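Local coordinates for protein tonb-dependent siderophore receptor (Acinetobacter baumannii, PDB 5FP1) that probably takes part in the first step of iron uptake across the outer membrane by binding iron-chelating siderophores, possibly including ferric enterobactin, at residues A190-Y198 with Q253-D261. Sequence-based numbering, arbitrary orientation.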
# COMPACT_ATOMS: atom_id res chain seq x y z
N ALA A 190 17.74 -9.93 -1.43
CA ALA A 190 19.14 -9.65 -1.15
C ALA A 190 19.55 -10.18 0.22
O ALA A 190 18.86 -9.94 1.23
CB ALA A 190 19.39 -8.14 -1.20
N GLY A 191 20.64 -10.93 0.24
CA GLY A 191 21.19 -11.47 1.48
C GLY A 191 20.55 -12.75 1.94
O GLY A 191 20.98 -13.35 2.94
N GLN A 192 19.54 -13.20 1.23
CA GLN A 192 18.81 -14.42 1.61
C GLN A 192 19.07 -15.56 0.62
O GLN A 192 18.24 -15.81 -0.26
CB GLN A 192 17.30 -14.14 1.64
CG GLN A 192 16.46 -15.17 2.37
CD GLN A 192 14.98 -14.96 2.15
OE1 GLN A 192 14.50 -15.04 1.02
NE2 GLN A 192 14.25 -14.73 3.23
N SER A 193 20.19 -16.26 0.77
CA SER A 193 20.54 -17.39 -0.12
C SER A 193 19.53 -18.54 -0.12
O SER A 193 18.95 -18.91 0.92
CB SER A 193 21.92 -17.98 0.27
OG SER A 193 22.95 -17.05 0.01
N ASN A 194 19.35 -19.11 -1.30
CA ASN A 194 18.42 -20.20 -1.52
C ASN A 194 17.08 -19.86 -0.91
O ASN A 194 16.48 -20.66 -0.18
CB ASN A 194 19.01 -21.50 -0.97
CG ASN A 194 20.30 -21.87 -1.66
OD1 ASN A 194 20.35 -21.95 -2.89
ND2 ASN A 194 21.36 -22.09 -0.88
N GLY A 195 16.64 -18.64 -1.21
CA GLY A 195 15.48 -18.05 -0.58
C GLY A 195 14.51 -17.50 -1.59
O GLY A 195 14.28 -18.09 -2.67
N ALA A 196 13.88 -16.39 -1.24
CA ALA A 196 12.81 -15.87 -2.06
C ALA A 196 13.37 -15.38 -3.40
O ALA A 196 14.50 -14.87 -3.46
CB ALA A 196 12.07 -14.74 -1.34
N GLU A 197 12.58 -15.49 -4.45
CA GLU A 197 13.00 -15.10 -5.81
C GLU A 197 11.83 -14.43 -6.50
O GLU A 197 10.69 -14.87 -6.35
CB GLU A 197 13.35 -16.33 -6.66
CG GLU A 197 14.51 -17.16 -6.18
CD GLU A 197 14.65 -18.45 -6.99
OE1 GLU A 197 14.24 -18.46 -8.16
OE2 GLU A 197 15.12 -19.44 -6.44
N TYR A 198 12.12 -13.40 -7.28
CA TYR A 198 11.08 -12.64 -7.95
C TYR A 198 11.32 -12.60 -9.44
O TYR A 198 12.46 -12.39 -9.88
CB TYR A 198 11.05 -11.20 -7.38
CG TYR A 198 10.73 -11.24 -5.94
CD1 TYR A 198 9.41 -11.39 -5.51
CD2 TYR A 198 11.73 -11.22 -4.98
CE1 TYR A 198 9.08 -11.50 -4.18
CE2 TYR A 198 11.42 -11.32 -3.63
CZ TYR A 198 10.09 -11.48 -3.25
OH TYR A 198 9.75 -11.58 -1.93
N GLN A 253 21.25 -13.89 9.84
CA GLN A 253 20.65 -12.96 8.90
C GLN A 253 20.39 -13.66 7.57
O GLN A 253 21.21 -14.43 7.09
CB GLN A 253 21.59 -11.75 8.70
CG GLN A 253 21.05 -10.70 7.76
CD GLN A 253 21.90 -9.45 7.69
OE1 GLN A 253 23.01 -9.41 8.19
NE2 GLN A 253 21.36 -8.42 7.08
N GLY A 254 19.22 -13.41 6.98
CA GLY A 254 18.90 -13.98 5.69
C GLY A 254 18.53 -15.45 5.67
O GLY A 254 18.46 -16.05 4.62
N THR A 255 18.19 -16.02 6.82
CA THR A 255 17.71 -17.41 6.88
C THR A 255 16.31 -17.51 6.27
O THR A 255 15.42 -16.70 6.56
CB THR A 255 17.72 -17.93 8.33
OG1 THR A 255 19.07 -17.90 8.84
CG2 THR A 255 17.18 -19.34 8.40
N TYR A 256 16.11 -18.51 5.42
CA TYR A 256 14.83 -18.72 4.74
C TYR A 256 14.17 -20.01 5.17
O TYR A 256 14.75 -21.09 4.99
CB TYR A 256 15.05 -18.76 3.23
CG TYR A 256 13.81 -18.96 2.38
CD1 TYR A 256 12.84 -17.98 2.27
CD2 TYR A 256 13.65 -20.13 1.63
CE1 TYR A 256 11.73 -18.16 1.45
CE2 TYR A 256 12.56 -20.31 0.81
CZ TYR A 256 11.60 -19.32 0.71
OH TYR A 256 10.51 -19.54 -0.13
N TYR A 257 12.95 -19.91 5.70
CA TYR A 257 12.19 -21.06 6.15
C TYR A 257 11.11 -21.53 5.22
O TYR A 257 10.34 -22.44 5.55
CB TYR A 257 11.59 -20.77 7.54
CG TYR A 257 12.62 -20.57 8.59
CD1 TYR A 257 13.54 -21.57 8.88
CD2 TYR A 257 12.74 -19.35 9.28
CE1 TYR A 257 14.52 -21.38 9.85
CE2 TYR A 257 13.70 -19.17 10.25
CZ TYR A 257 14.60 -20.18 10.52
OH TYR A 257 15.58 -19.98 11.46
N GLY A 258 11.05 -20.95 4.02
CA GLY A 258 10.14 -21.42 3.01
C GLY A 258 10.60 -22.75 2.41
O GLY A 258 11.70 -23.23 2.67
N TRP A 259 9.73 -23.33 1.61
CA TRP A 259 9.92 -24.66 1.05
C TRP A 259 9.84 -24.51 -0.46
O TRP A 259 8.76 -24.51 -1.05
CB TRP A 259 8.85 -25.57 1.60
CG TRP A 259 9.00 -27.03 1.37
CD1 TRP A 259 9.90 -27.66 0.55
CD2 TRP A 259 8.21 -28.04 1.96
NE1 TRP A 259 9.72 -29.03 0.63
CE2 TRP A 259 8.68 -29.29 1.48
CE3 TRP A 259 7.16 -28.03 2.89
CZ2 TRP A 259 8.13 -30.50 1.88
CZ3 TRP A 259 6.62 -29.24 3.29
CH2 TRP A 259 7.10 -30.46 2.78
N LYS A 260 11.00 -24.36 -1.10
CA LYS A 260 11.02 -23.90 -2.47
C LYS A 260 10.40 -24.85 -3.46
O LYS A 260 9.83 -24.39 -4.46
CB LYS A 260 12.42 -23.48 -2.90
CG LYS A 260 12.87 -22.25 -2.14
CD LYS A 260 14.23 -21.77 -2.57
CE LYS A 260 14.16 -21.01 -3.86
NZ LYS A 260 15.39 -20.20 -3.98
N ASP A 261 10.46 -26.15 -3.19
CA ASP A 261 9.85 -27.14 -4.07
C ASP A 261 8.33 -27.16 -3.93
O ASP A 261 7.65 -27.77 -4.76
CB ASP A 261 10.39 -28.55 -3.77
CG ASP A 261 10.19 -29.52 -4.95
OD1 ASP A 261 10.42 -29.11 -6.09
OD2 ASP A 261 9.76 -30.67 -4.73
O HOH W 1 14.99 -14.00 6.49
O HOH W 2 19.52 -18.42 3.27
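Gly254 lies against the backbone at Gly191 and Gln192. Gly254 CA approaches Gly191 O at 3.5 Å with an angle of 158° at the hydrogen, a fairly straight CA-H...O contact, and Gln192 CA returns a second such contact to Gly254 O. A water bridges Gly254 O and Ser193 O, the latter at a short distance. At Thr255 the carbonyl accepts from another water, which meets Gln192 NE2 only weakly; that amide nitrogen also bonds to Asp231.

Tyr256 fills the middle. With CG anti to the backbone N, the ring packs one face against Gly195, whose CA sits 3.7 Å from the Tyr256 ring centroid, a CH-pi contact. Gly258 N covers the opposite face, so the ring is sandwiched between backbone groups, and its hydroxyl is bonded to Pro230 O. The Gln192 amide lies obliquely against the ring, the planes 55° apart, and Gln192 OE1 receives Ala196 N at 2.7 Å in an almost straight bond (177° at the hydrogen) that ties the loop from within.

Lys260 bends at chi3, passing CD by Asn194 O and bringing Lys260 NZ to two acceptors: Gly195 O at 2.7 Å, in the carbonyl plane on a lone pair, and Glu197 OE2 at 2.6 Å, on the anti side of the carboxylate. Glu197 OE1 has its own salt bridge to Lys199.

The contact joins two loops of the TonB-dependent receptor barrel, the long one before strand 264-279 and that between strands 177-188 and 197-209, reaching the latter strand's first residue; both are probably extracellular. The direct hydrogen bonds between the segments both come from the Lys260 ammonium; charge pairing on both carboxylate oxygens would probably favour an ionised Glu197, while the remainder relies on a CH-pi contact, backbone packing on the ring faces, CA-H...O contacts and water.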